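PDB 4OTE: lipoprotein from Clostridium difficile, which probably binds methionine as the extracytoplasmic receptor of a membrane transport system, holding selenomethionine in this crystal between two lobes. Local coordinates for residues K24-E29 with Q217-S222; Y92-K95 with E99-K102; S116-Y121 with A168-T173; L201-E206 with E211-L216. All coordinates share one frame; numbering follows the deposited sequence.

Contact 1 (K24-E29 with Q217-S222); sequences KPLIKE and QDVLTS. With ZN (zinc ion), chain I.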
# COMPACT_ATOMS: atom_id res chain seq x y z
N LYS A 24 2.64 -20.74 -4.72
CA LYS A 24 3.25 -21.90 -4.03
C LYS A 24 3.69 -23.02 -4.96
O LYS A 24 4.83 -23.47 -4.88
CB LYS A 24 2.28 -22.51 -3.01
CG LYS A 24 2.48 -22.07 -1.58
CD LYS A 24 1.51 -22.85 -0.71
CE LYS A 24 1.52 -22.36 0.72
NZ LYS A 24 0.43 -23.03 1.48
N PRO A 25 2.79 -23.49 -5.84
CA PRO A 25 3.15 -24.57 -6.75
C PRO A 25 4.35 -24.23 -7.64
O PRO A 25 5.17 -25.10 -7.92
CB PRO A 25 1.90 -24.76 -7.62
CG PRO A 25 0.79 -24.11 -6.86
CD PRO A 25 1.43 -22.99 -6.11
N LEU A 26 4.44 -22.98 -8.06
CA LEU A 26 5.55 -22.52 -8.89
C LEU A 26 6.85 -22.50 -8.08
O LEU A 26 7.92 -22.82 -8.60
CB LEU A 26 5.26 -21.14 -9.47
CG LEU A 26 6.13 -20.64 -10.62
CD1 LEU A 26 6.21 -21.67 -11.74
CD2 LEU A 26 5.58 -19.33 -11.16
N ILE A 27 6.74 -22.12 -6.81
CA ILE A 27 7.90 -22.11 -5.92
C ILE A 27 8.35 -23.55 -5.65
O ILE A 27 9.55 -23.82 -5.58
CB ILE A 27 7.60 -21.35 -4.61
CG1 ILE A 27 7.44 -19.86 -4.93
CG2 ILE A 27 8.71 -21.54 -3.59
CD1 ILE A 27 6.74 -19.06 -3.86
N LYS A 28 7.39 -24.46 -5.54
CA LYS A 28 7.67 -25.89 -5.38
C LYS A 28 8.39 -26.46 -6.61
O LYS A 28 9.22 -27.35 -6.48
CB LYS A 28 6.38 -26.65 -5.09
CG LYS A 28 6.60 -28.01 -4.43
N GLU A 29 8.07 -25.93 -7.78
CA GLU A 29 8.77 -26.32 -9.01
C GLU A 29 10.25 -25.92 -9.00
O GLU A 29 11.04 -26.52 -9.72
CB GLU A 29 8.09 -25.71 -10.24
CG GLU A 29 6.89 -26.51 -10.71
CD GLU A 29 6.23 -25.89 -11.93
OE1 GLU A 29 6.71 -24.86 -12.43
OE2 GLU A 29 5.21 -26.46 -12.39
N GLN A 217 11.81 -13.62 -6.18
CA GLN A 217 11.69 -12.53 -7.14
C GLN A 217 11.50 -13.04 -8.56
O GLN A 217 10.90 -12.35 -9.39
CB GLN A 217 12.88 -11.57 -7.04
CG GLN A 217 12.88 -10.81 -5.72
CD GLN A 217 13.62 -9.49 -5.80
OE1 GLN A 217 13.00 -8.43 -5.77
NE2 GLN A 217 14.94 -9.55 -5.92
N ASP A 218 11.97 -14.26 -8.84
CA ASP A 218 11.69 -14.91 -10.12
C ASP A 218 10.20 -15.19 -10.26
O ASP A 218 9.58 -14.76 -11.23
CB ASP A 218 12.49 -16.22 -10.27
CG ASP A 218 13.89 -15.99 -10.82
OD1 ASP A 218 14.21 -14.83 -11.18
OD2 ASP A 218 14.67 -16.97 -10.89
N VAL A 219 9.62 -15.89 -9.28
CA VAL A 219 8.20 -16.25 -9.38
C VAL A 219 7.29 -15.03 -9.28
O VAL A 219 6.23 -15.00 -9.90
CB VAL A 219 7.78 -17.33 -8.36
CG1 VAL A 219 8.70 -18.54 -8.45
CG2 VAL A 219 7.74 -16.78 -6.94
N LEU A 220 7.71 -14.02 -8.52
CA LEU A 220 6.88 -12.82 -8.32
C LEU A 220 6.85 -11.88 -9.54
O LEU A 220 5.97 -11.03 -9.62
CB LEU A 220 7.31 -12.05 -7.07
CG LEU A 220 6.74 -12.56 -5.75
CD1 LEU A 220 7.57 -12.08 -4.58
CD2 LEU A 220 5.28 -12.14 -5.59
N THR A 221 7.80 -12.04 -10.45
CA THR A 221 7.80 -11.30 -11.71
C THR A 221 7.46 -12.22 -12.90
O THR A 221 7.68 -11.85 -14.05
CB THR A 221 9.16 -10.62 -11.95
OG1 THR A 221 10.21 -11.59 -11.90
CG2 THR A 221 9.42 -9.56 -10.89
N SER A 222 6.91 -13.40 -12.63
CA SER A 222 6.56 -14.36 -13.68
C SER A 222 5.28 -13.97 -14.40
O SER A 222 4.50 -13.16 -13.91
CB SER A 222 6.37 -15.76 -13.07
OG SER A 222 5.24 -15.79 -12.20
ZN ZN I . 4.87 -24.89 -13.91
O HOH W 1 6.25 -23.52 -15.00
O HOH W 2 2.70 -24.83 -12.89
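V219 is the first residue of 217-222 to reach helix 24-29, and it uses both methyl groups. Its CG2 lies 3.7 Å from I27 CG1, while its CG1 stands 4.0 Å from L26 CG. With chi1 at -53°, CG1 lies opposite the carbonyl carbon and touches both L26 and I27, while CG2 faces I27. The V219 and I27 side chains meet at about a right angle; those of V219 and L26 pass in opposite directions. Two residues on, T221 OG1 bonds back to Q217 O at 2.7 Å, in the carbonyl plane, tying T221 to the turn before it. S222 then brings its hydroxyl alongside a methyl of L26, OG to CD2 3.7 Å. That OG is gripped twice: it donates to V219 O at 2.6 Å, 23° out of the carbonyl plane, and it caps A225 N at the start of helix 223-233. Beyond the apolar patch, E29 chelates a zinc ion through both carboxylate oxygens, with two waters. Helix 24-29, whose I27 also touches L34, belongs to the beta-alpha-beta crossover between parallel strands 6-12 and 33-39, an arrangement typical of periplasmic-binding-protein lobes.

Contact 2 (Y92-K95 with E99-K102); sequences YKIK and EFKK. With ZN (zinc ion), chain E.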
# COMPACT_ATOMS: atom_id res chain seq x y z
N TYR A 92 -19.51 6.55 0.95
CA TYR A 92 -20.87 6.02 0.99
C TYR A 92 -21.92 7.10 0.72
O TYR A 92 -23.11 6.80 0.65
CB TYR A 92 -21.18 5.39 2.36
CG TYR A 92 -20.47 4.10 2.70
CD1 TYR A 92 -19.99 3.24 1.70
CD2 TYR A 92 -20.31 3.70 4.03
CE1 TYR A 92 -19.35 2.06 2.02
CE2 TYR A 92 -19.68 2.51 4.35
CZ TYR A 92 -19.20 1.70 3.35
OH TYR A 92 -18.57 0.52 3.67
N LYS A 93 -21.48 8.35 0.57
CA LYS A 93 -22.40 9.49 0.55
C LYS A 93 -22.41 10.28 -0.77
O LYS A 93 -23.42 10.90 -1.09
CB LYS A 93 -22.07 10.41 1.73
CG LYS A 93 -22.18 9.69 3.07
CD LYS A 93 -21.90 10.60 4.25
CE LYS A 93 -21.92 9.81 5.55
NZ LYS A 93 -21.64 10.67 6.73
N ILE A 94 -21.32 10.25 -1.52
CA ILE A 94 -21.25 10.89 -2.84
C ILE A 94 -20.60 9.97 -3.87
O ILE A 94 -19.86 9.06 -3.52
CB ILE A 94 -20.48 12.23 -2.78
CG1 ILE A 94 -19.05 12.02 -2.26
CG2 ILE A 94 -21.22 13.23 -1.90
CD1 ILE A 94 -18.19 13.26 -2.32
N LYS A 95 -20.89 10.23 -5.14
CA LYS A 95 -20.35 9.42 -6.24
C LYS A 95 -19.26 10.13 -7.04
O LYS A 95 -18.53 9.49 -7.80
CB LYS A 95 -21.48 9.00 -7.19
CG LYS A 95 -22.57 8.17 -6.53
CD LYS A 95 -23.07 7.05 -7.44
CE LYS A 95 -22.15 5.84 -7.40
NZ LYS A 95 -22.51 4.80 -8.40
N GLU A 99 -19.09 16.64 -5.99
CA GLU A 99 -20.20 16.80 -5.05
C GLU A 99 -19.78 17.25 -3.64
O GLU A 99 -20.63 17.38 -2.77
CB GLU A 99 -21.01 15.50 -4.97
CG GLU A 99 -21.62 15.10 -6.31
CD GLU A 99 -22.51 13.88 -6.22
OE1 GLU A 99 -22.01 12.78 -5.89
OE2 GLU A 99 -23.72 14.00 -6.52
N PHE A 100 -18.48 17.47 -3.42
CA PHE A 100 -18.01 18.00 -2.14
C PHE A 100 -18.59 19.40 -1.90
O PHE A 100 -18.71 20.20 -2.83
CB PHE A 100 -16.48 18.04 -2.06
CG PHE A 100 -15.84 16.72 -1.69
CD1 PHE A 100 -16.15 16.10 -0.48
CD2 PHE A 100 -14.93 16.11 -2.53
CE1 PHE A 100 -15.58 14.89 -0.14
CE2 PHE A 100 -14.35 14.89 -2.20
CZ PHE A 100 -14.67 14.28 -1.00
N LYS A 101 -18.94 19.69 -0.65
CA LYS A 101 -19.52 20.98 -0.25
C LYS A 101 -19.00 21.39 1.12
O LYS A 101 -18.29 20.62 1.77
CB LYS A 101 -21.05 20.90 -0.24
CG LYS A 101 -21.61 19.71 0.53
CD LYS A 101 -22.92 20.07 1.24
CE LYS A 101 -23.64 18.84 1.77
NZ LYS A 101 -22.76 17.90 2.53
N LYS A 102 -19.35 22.60 1.56
CA LYS A 102 -18.97 23.11 2.88
C LYS A 102 -19.34 22.14 4.00
O LYS A 102 -20.45 21.60 4.02
CB LYS A 102 -19.61 24.48 3.17
CG LYS A 102 -18.65 25.66 3.14
CD LYS A 102 -18.30 26.10 1.73
CE LYS A 102 -17.51 27.40 1.74
NZ LYS A 102 -17.39 27.99 0.38
ZN ZN E . -24.53 12.41 -6.96
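I94 and F100 make the close-packed half of this loop contact. I94 CD1 sits 3.8 Å from the centroid of the F100 ring and only 12° off its normal, so the methyl stands over the middle of one face in a CH-pi contact. The torsion explains the reach: chi1 of 58° places I94 CG1 between the backbone N and the carbonyl carbon, from where an extended chi2 carries CD1 onto the ring. The isoleucine's other branch runs beside E99, with I94 CG2 3.8 Å from E99 CB. L127 and T167 also touch F100, which joins the contact to the body of the lobe; the contact itself lies in the loop that leads from strand 88-90 to strand 105-109, two strands separated in the sheet by 168-171.

The outer half is polar and looser. The K95 side chain leaves the contact after its CB, which lies 4.0 Å from E99 OE1. What holds this side is the backbone: K95 N donates to E99 OE1 at 2.9 Å with an N-H...O angle of 159°, arriving almost end-on to the C-O bond. A weak bond from S96 N reaches the same oxygen. A zinc ion is modelled nearest E99 OE2, at 1.8 Å, and is also close to E99 OE1, at 2.8 Å; the first value is too short to trust, which leaves the ion's exact position doubtful. With N-H donors gathered at OE1, the carboxylate is probably kept ionised, and the bond from K95 N would limit its rotation.

Contact 3 (S116-Y121 with A168-T173); sequences SKNLRY and AAFIDT. With MSE (selenomethionine), chain C; ACT (acetate ion), chain S.
In the lobe built on the five-stranded sheet, helix 112-124 lies against strand 168-171, and N118 stacks on F170 where they meet. The amide and ring planes are 14° apart, and N118 OD1 stands 3.6 Å above the plane of the F170 ring, offset toward the rim. The rest of the amide follows the same face: N118 CG is 3.5 Å from F170 CG, and N118 ND2 passes beyond the ring to within 3.3 Å of F170 CB. N118 CB lies 3.7 Å from F170 CD2, so the whole side chain is laid along the phenyl group. A chi1 of -75° sets N118 CG opposite its carbonyl carbon, and a small chi2 of -15° leaves the amide nearly flat on the ring.

The helix follows strand 105-109, whose sheet neighbours 150-154 and 168-171 both run parallel to it, as expected of an alpha/beta lobe in this clan. N118 also touches I108 of that strand. One turn on, Y121 adds a looser contact, its CB 4.2 Å from F170 CZ, and both Y121 and F170 meet Y189 of strand 187-190.

Toward the ligand cleft the two segments become polar. K117 NZ makes a long, weak hydrogen bond to an acetate ion, probably from the crystallisation liquor, that H61 NE2 also holds, and K117 forms a cation-pi pair with Y197. D172, at the N-cap position before helix 173-176, belongs to the selenomethionine pocket; its OD2 is 3.6 Å from the ligand's OXT and is hydrogen-bonded to Y42 OH, another residue of that pocket.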
# COMPACT_ATOMS: atom_id res chain seq x y z
N SER A 116 0.37 13.76 3.82
CA SER A 116 0.93 14.72 2.87
C SER A 116 0.61 14.35 1.42
O SER A 116 0.21 15.20 0.62
CB SER A 116 2.45 14.80 3.07
OG SER A 116 3.05 15.63 2.09
N LYS A 117 0.78 13.08 1.09
CA LYS A 117 0.54 12.58 -0.25
C LYS A 117 -0.95 12.68 -0.63
O LYS A 117 -1.29 13.04 -1.76
CB LYS A 117 1.03 11.14 -0.36
CG LYS A 117 0.99 10.57 -1.76
CD LYS A 117 1.96 9.40 -1.92
CE LYS A 117 1.75 8.33 -0.86
NZ LYS A 117 2.75 7.25 -0.99
N ASN A 118 -1.82 12.35 0.32
CA ASN A 118 -3.26 12.47 0.12
C ASN A 118 -3.71 13.92 -0.11
O ASN A 118 -4.59 14.17 -0.95
CB ASN A 118 -4.02 11.88 1.31
CG ASN A 118 -4.03 10.36 1.30
OD1 ASN A 118 -3.72 9.72 0.29
ND2 ASN A 118 -4.39 9.77 2.43
N LEU A 119 -3.12 14.86 0.63
CA LEU A 119 -3.46 16.27 0.46
C LEU A 119 -3.03 16.78 -0.91
O LEU A 119 -3.75 17.57 -1.52
CB LEU A 119 -2.81 17.12 1.56
CG LEU A 119 -3.35 16.91 2.97
CD1 LEU A 119 -2.47 17.64 3.98
CD2 LEU A 119 -4.80 17.37 3.10
N ARG A 120 -1.89 16.30 -1.40
CA ARG A 120 -1.42 16.67 -2.74
C ARG A 120 -2.28 16.07 -3.85
O ARG A 120 -2.43 16.68 -4.91
CB ARG A 120 0.05 16.30 -2.93
CG ARG A 120 1.00 17.11 -2.06
CD ARG A 120 2.11 17.78 -2.86
NE ARG A 120 2.90 18.71 -2.05
CZ ARG A 120 2.79 20.04 -2.06
NH1 ARG A 120 1.92 20.67 -2.85
NH2 ARG A 120 3.58 20.77 -1.27
N TYR A 121 -2.84 14.88 -3.62
CA TYR A 121 -3.81 14.32 -4.56
C TYR A 121 -5.02 15.25 -4.66
O TYR A 121 -5.46 15.60 -5.75
CB TYR A 121 -4.26 12.91 -4.16
CG TYR A 121 -3.21 11.82 -4.22
CD1 TYR A 121 -2.26 11.78 -5.25
CD2 TYR A 121 -3.19 10.80 -3.28
CE1 TYR A 121 -1.30 10.77 -5.30
CE2 TYR A 121 -2.24 9.79 -3.32
CZ TYR A 121 -1.30 9.78 -4.34
OH TYR A 121 -0.35 8.77 -4.38
N ALA A 168 -16.00 11.19 2.79
CA ALA A 168 -15.13 10.30 2.01
C ALA A 168 -13.88 9.93 2.80
O ALA A 168 -13.58 10.57 3.82
CB ALA A 168 -14.75 10.97 0.70
N ALA A 169 -13.15 8.92 2.34
CA ALA A 169 -11.93 8.48 3.02
C ALA A 169 -10.92 7.84 2.06
O ALA A 169 -11.30 7.06 1.18
CB ALA A 169 -12.28 7.50 4.14
N PHE A 170 -9.64 8.19 2.24
CA PHE A 170 -8.54 7.53 1.52
C PHE A 170 -8.17 6.24 2.25
O PHE A 170 -7.82 6.27 3.43
CB PHE A 170 -7.30 8.44 1.46
CG PHE A 170 -7.31 9.43 0.33
CD1 PHE A 170 -7.16 9.01 -0.98
CD2 PHE A 170 -7.44 10.79 0.57
CE1 PHE A 170 -7.15 9.92 -2.03
CE2 PHE A 170 -7.44 11.71 -0.47
CZ PHE A 170 -7.29 11.27 -1.77
N ILE A 171 -8.25 5.11 1.55
CA ILE A 171 -7.97 3.80 2.16
C ILE A 171 -7.07 2.94 1.27
O ILE A 171 -7.37 2.70 0.09
CB ILE A 171 -9.28 3.02 2.45
CG1 ILE A 171 -10.27 3.89 3.23
CG2 ILE A 171 -8.97 1.75 3.24
CD1 ILE A 171 -11.59 3.22 3.53
N ASP A 172 -5.96 2.47 1.85
CA ASP A 172 -5.07 1.54 1.18
C ASP A 172 -5.84 0.29 0.76
O ASP A 172 -6.69 -0.20 1.49
CB ASP A 172 -3.92 1.12 2.10
CG ASP A 172 -2.93 2.24 2.37
OD1 ASP A 172 -3.28 3.41 2.15
OD2 ASP A 172 -1.79 1.94 2.80
N THR A 173 -5.51 -0.23 -0.42
CA THR A 173 -6.16 -1.44 -0.91
C THR A 173 -5.96 -2.61 0.05
O THR A 173 -6.86 -3.42 0.23
CB THR A 173 -5.71 -1.75 -2.36
OG1 THR A 173 -6.37 -0.83 -3.24
CG2 THR A 173 -6.05 -3.18 -2.78
N MSE C . -0.30 -1.36 -0.34
CA MSE C . 0.11 -0.06 0.30
C MSE C . 0.14 1.00 -0.75
O MSE C . 0.84 0.86 -1.76
OXT MSE C . -0.53 2.02 -0.60
CB MSE C . 1.47 -0.13 0.97
CG MSE C . 1.78 1.16 1.75
SE MSE C . 3.63 1.12 2.45
CE MSE C . 3.33 -0.22 3.85
C ACT S . 0.47 4.48 -1.05
O ACT S . -0.77 4.27 -1.01
OXT ACT S . 1.23 4.27 -0.08
CH3 ACT S . 1.05 5.00 -2.32

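Contact 4 (L201-E206 with E211-L216); sequences LAFRTE and EKIKVL. With ZN (zinc ion), chain J.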
# COMPACT_ATOMS: atom_id res chain seq x y z
N LEU A 201 9.13 -6.97 -2.78
CA LEU A 201 9.71 -7.85 -1.78
C LEU A 201 10.82 -7.09 -1.07
O LEU A 201 11.58 -6.35 -1.70
CB LEU A 201 10.26 -9.11 -2.45
CG LEU A 201 10.56 -10.28 -1.51
CD1 LEU A 201 9.27 -10.98 -1.10
CD2 LEU A 201 11.50 -11.27 -2.19
N ALA A 202 10.87 -7.23 0.25
CA ALA A 202 11.94 -6.66 1.05
C ALA A 202 12.65 -7.79 1.79
O ALA A 202 12.04 -8.79 2.15
CB ALA A 202 11.40 -5.64 2.03
N PHE A 203 13.95 -7.62 2.01
CA PHE A 203 14.76 -8.66 2.63
C PHE A 203 15.99 -8.04 3.27
O PHE A 203 16.32 -6.89 3.00
CB PHE A 203 15.17 -9.70 1.59
CG PHE A 203 15.54 -9.12 0.25
CD1 PHE A 203 16.81 -8.60 0.04
CD2 PHE A 203 14.62 -9.07 -0.78
CE1 PHE A 203 17.15 -8.05 -1.19
CE2 PHE A 203 14.95 -8.52 -2.01
CZ PHE A 203 16.23 -8.01 -2.21
N ARG A 204 16.63 -8.80 4.15
CA ARG A 204 17.85 -8.33 4.80
C ARG A 204 18.94 -8.14 3.75
O ARG A 204 19.10 -8.96 2.84
CB ARG A 204 18.31 -9.30 5.88
CG ARG A 204 17.38 -9.38 7.09
CD ARG A 204 17.90 -10.35 8.13
NE ARG A 204 17.96 -11.72 7.61
CZ ARG A 204 16.93 -12.57 7.56
NH1 ARG A 204 15.73 -12.22 8.00
NH2 ARG A 204 17.11 -13.79 7.06
N THR A 205 19.68 -7.04 3.87
CA THR A 205 20.77 -6.73 2.96
C THR A 205 21.77 -7.89 2.84
O THR A 205 22.31 -8.13 1.76
CB THR A 205 21.51 -5.45 3.40
OG1 THR A 205 20.56 -4.38 3.53
CG2 THR A 205 22.59 -5.05 2.39
N GLU A 206 22.00 -8.61 3.94
CA GLU A 206 22.89 -9.79 3.93
C GLU A 206 22.46 -10.87 2.92
O GLU A 206 23.31 -11.56 2.38
CB GLU A 206 23.00 -10.41 5.34
CG GLU A 206 21.68 -10.87 5.95
CD GLU A 206 21.85 -11.70 7.21
OE1 GLU A 206 22.81 -11.45 7.97
OE2 GLU A 206 21.00 -12.59 7.45
N GLU A 211 19.83 -17.55 -2.87
CA GLU A 211 18.97 -18.25 -3.81
C GLU A 211 17.48 -18.12 -3.46
O GLU A 211 16.64 -18.10 -4.35
CB GLU A 211 19.36 -19.72 -3.94
CG GLU A 211 18.55 -20.45 -5.02
CD GLU A 211 19.22 -21.69 -5.56
OE1 GLU A 211 19.73 -22.50 -4.75
OE2 GLU A 211 19.22 -21.87 -6.79
N LYS A 212 17.16 -18.05 -2.17
CA LYS A 212 15.77 -17.96 -1.73
C LYS A 212 15.12 -16.66 -2.19
O LYS A 212 13.98 -16.66 -2.65
CB LYS A 212 15.67 -18.09 -0.21
CG LYS A 212 16.00 -19.48 0.30
CD LYS A 212 15.84 -19.57 1.81
CE LYS A 212 16.08 -20.99 2.30
NZ LYS A 212 15.78 -21.14 3.75
N ILE A 213 15.85 -15.55 -2.08
CA ILE A 213 15.36 -14.25 -2.52
C ILE A 213 15.25 -14.24 -4.04
O ILE A 213 14.29 -13.72 -4.61
CB ILE A 213 16.28 -13.11 -2.02
CG1 ILE A 213 16.25 -13.03 -0.49
CG2 ILE A 213 15.88 -11.77 -2.63
CD1 ILE A 213 14.87 -12.83 0.10
N LYS A 214 16.25 -14.85 -4.67
CA LYS A 214 16.28 -15.01 -6.12
C LYS A 214 15.07 -15.80 -6.63
O LYS A 214 14.43 -15.41 -7.60
CB LYS A 214 17.57 -15.71 -6.50
CG LYS A 214 17.88 -15.75 -7.98
CD LYS A 214 19.27 -16.32 -8.18
CE LYS A 214 19.27 -17.43 -9.21
NZ LYS A 214 18.83 -16.93 -10.54
N VAL A 215 14.76 -16.91 -5.96
CA VAL A 215 13.60 -17.73 -6.32
C VAL A 215 12.30 -16.94 -6.18
O VAL A 215 11.44 -16.99 -7.05
CB VAL A 215 13.53 -19.03 -5.48
CG1 VAL A 215 12.12 -19.64 -5.49
CG2 VAL A 215 14.53 -20.05 -6.00
N LEU A 216 12.17 -16.21 -5.07
CA LEU A 216 10.97 -15.43 -4.80
C LEU A 216 10.75 -14.34 -5.83
O LEU A 216 9.63 -14.15 -6.31
CB LEU A 216 11.03 -14.80 -3.40
CG LEU A 216 10.72 -15.71 -2.21
CD1 LEU A 216 10.96 -14.94 -0.92
CD2 LEU A 216 9.28 -16.21 -2.27
ZN ZN J . 20.58 -14.48 8.94
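I213 of helix 211-216 packs on F203 of strand 201-204, and its side chain divides the work at CB. One branch, CG2, is held opposite the backbone N by a chi1 of -65° and is laid over the phenyl face: it lies 3.4 Å above the ring plane, offset toward the rim, with F203 CE2 3.4 Å away. Its line to the centroid is 20° off the ring normal, which meets the geometry of a CH-pi contact. The other branch starts with CG1, 4.0 Å from F203 CG, and then curls at chi2 so that the tip, I213 CD1, comes to 3.5 Å from F203 CB. This tip also makes a distant contact with L201, 4.4 Å from its CD2.

The axes of strand 201-204 and helix segment 211-216 come within 10.3 Å and run at 178°, so the helix returns antiparallel along the strand it follows: a beta-alpha unit, with A56 of the adjacent strand 56-58 touching I213, L216 and L201. Three residues after I213, L216 CB lies 3.8 Å from L201 CD2, the two leucine side chains crossing at about a right angle.

At the end of the strand the surroundings turn polar: R204 NE, from the last strand residue, donates to E206 OE2 of the 3-10 turn that follows, at 3.2 Å in a salt bridge, coming from above the carboxylate plane, and that same oxygen binds a zinc ion. R204 is fixed further by D207, which pairs with its NH2, and by the carbonyls of L49 and I54, which accept from its NH1.

From the N terminus, residues 24-29 open contact 1, which closes only at 217-222, and the three other contacts are nested within that loop. Contact 2 closes a short loop between strands 88-90 and 105-109; contact 3 then joins helix 112-124 to strand 168-171, and contact 4 ties strand 199-204 to helix 211-220, so these three follow in series without crossing. Contacts 2 and 3 touch through F100 and A168 in the lobe of the five-stranded sheet. Contacts 1 and 4 share helix 211-220 in the other lobe, where Q217 packs on L201. The centres of contacts 1 and 3 are about 33 Å apart, on opposite sides of the chain's centre.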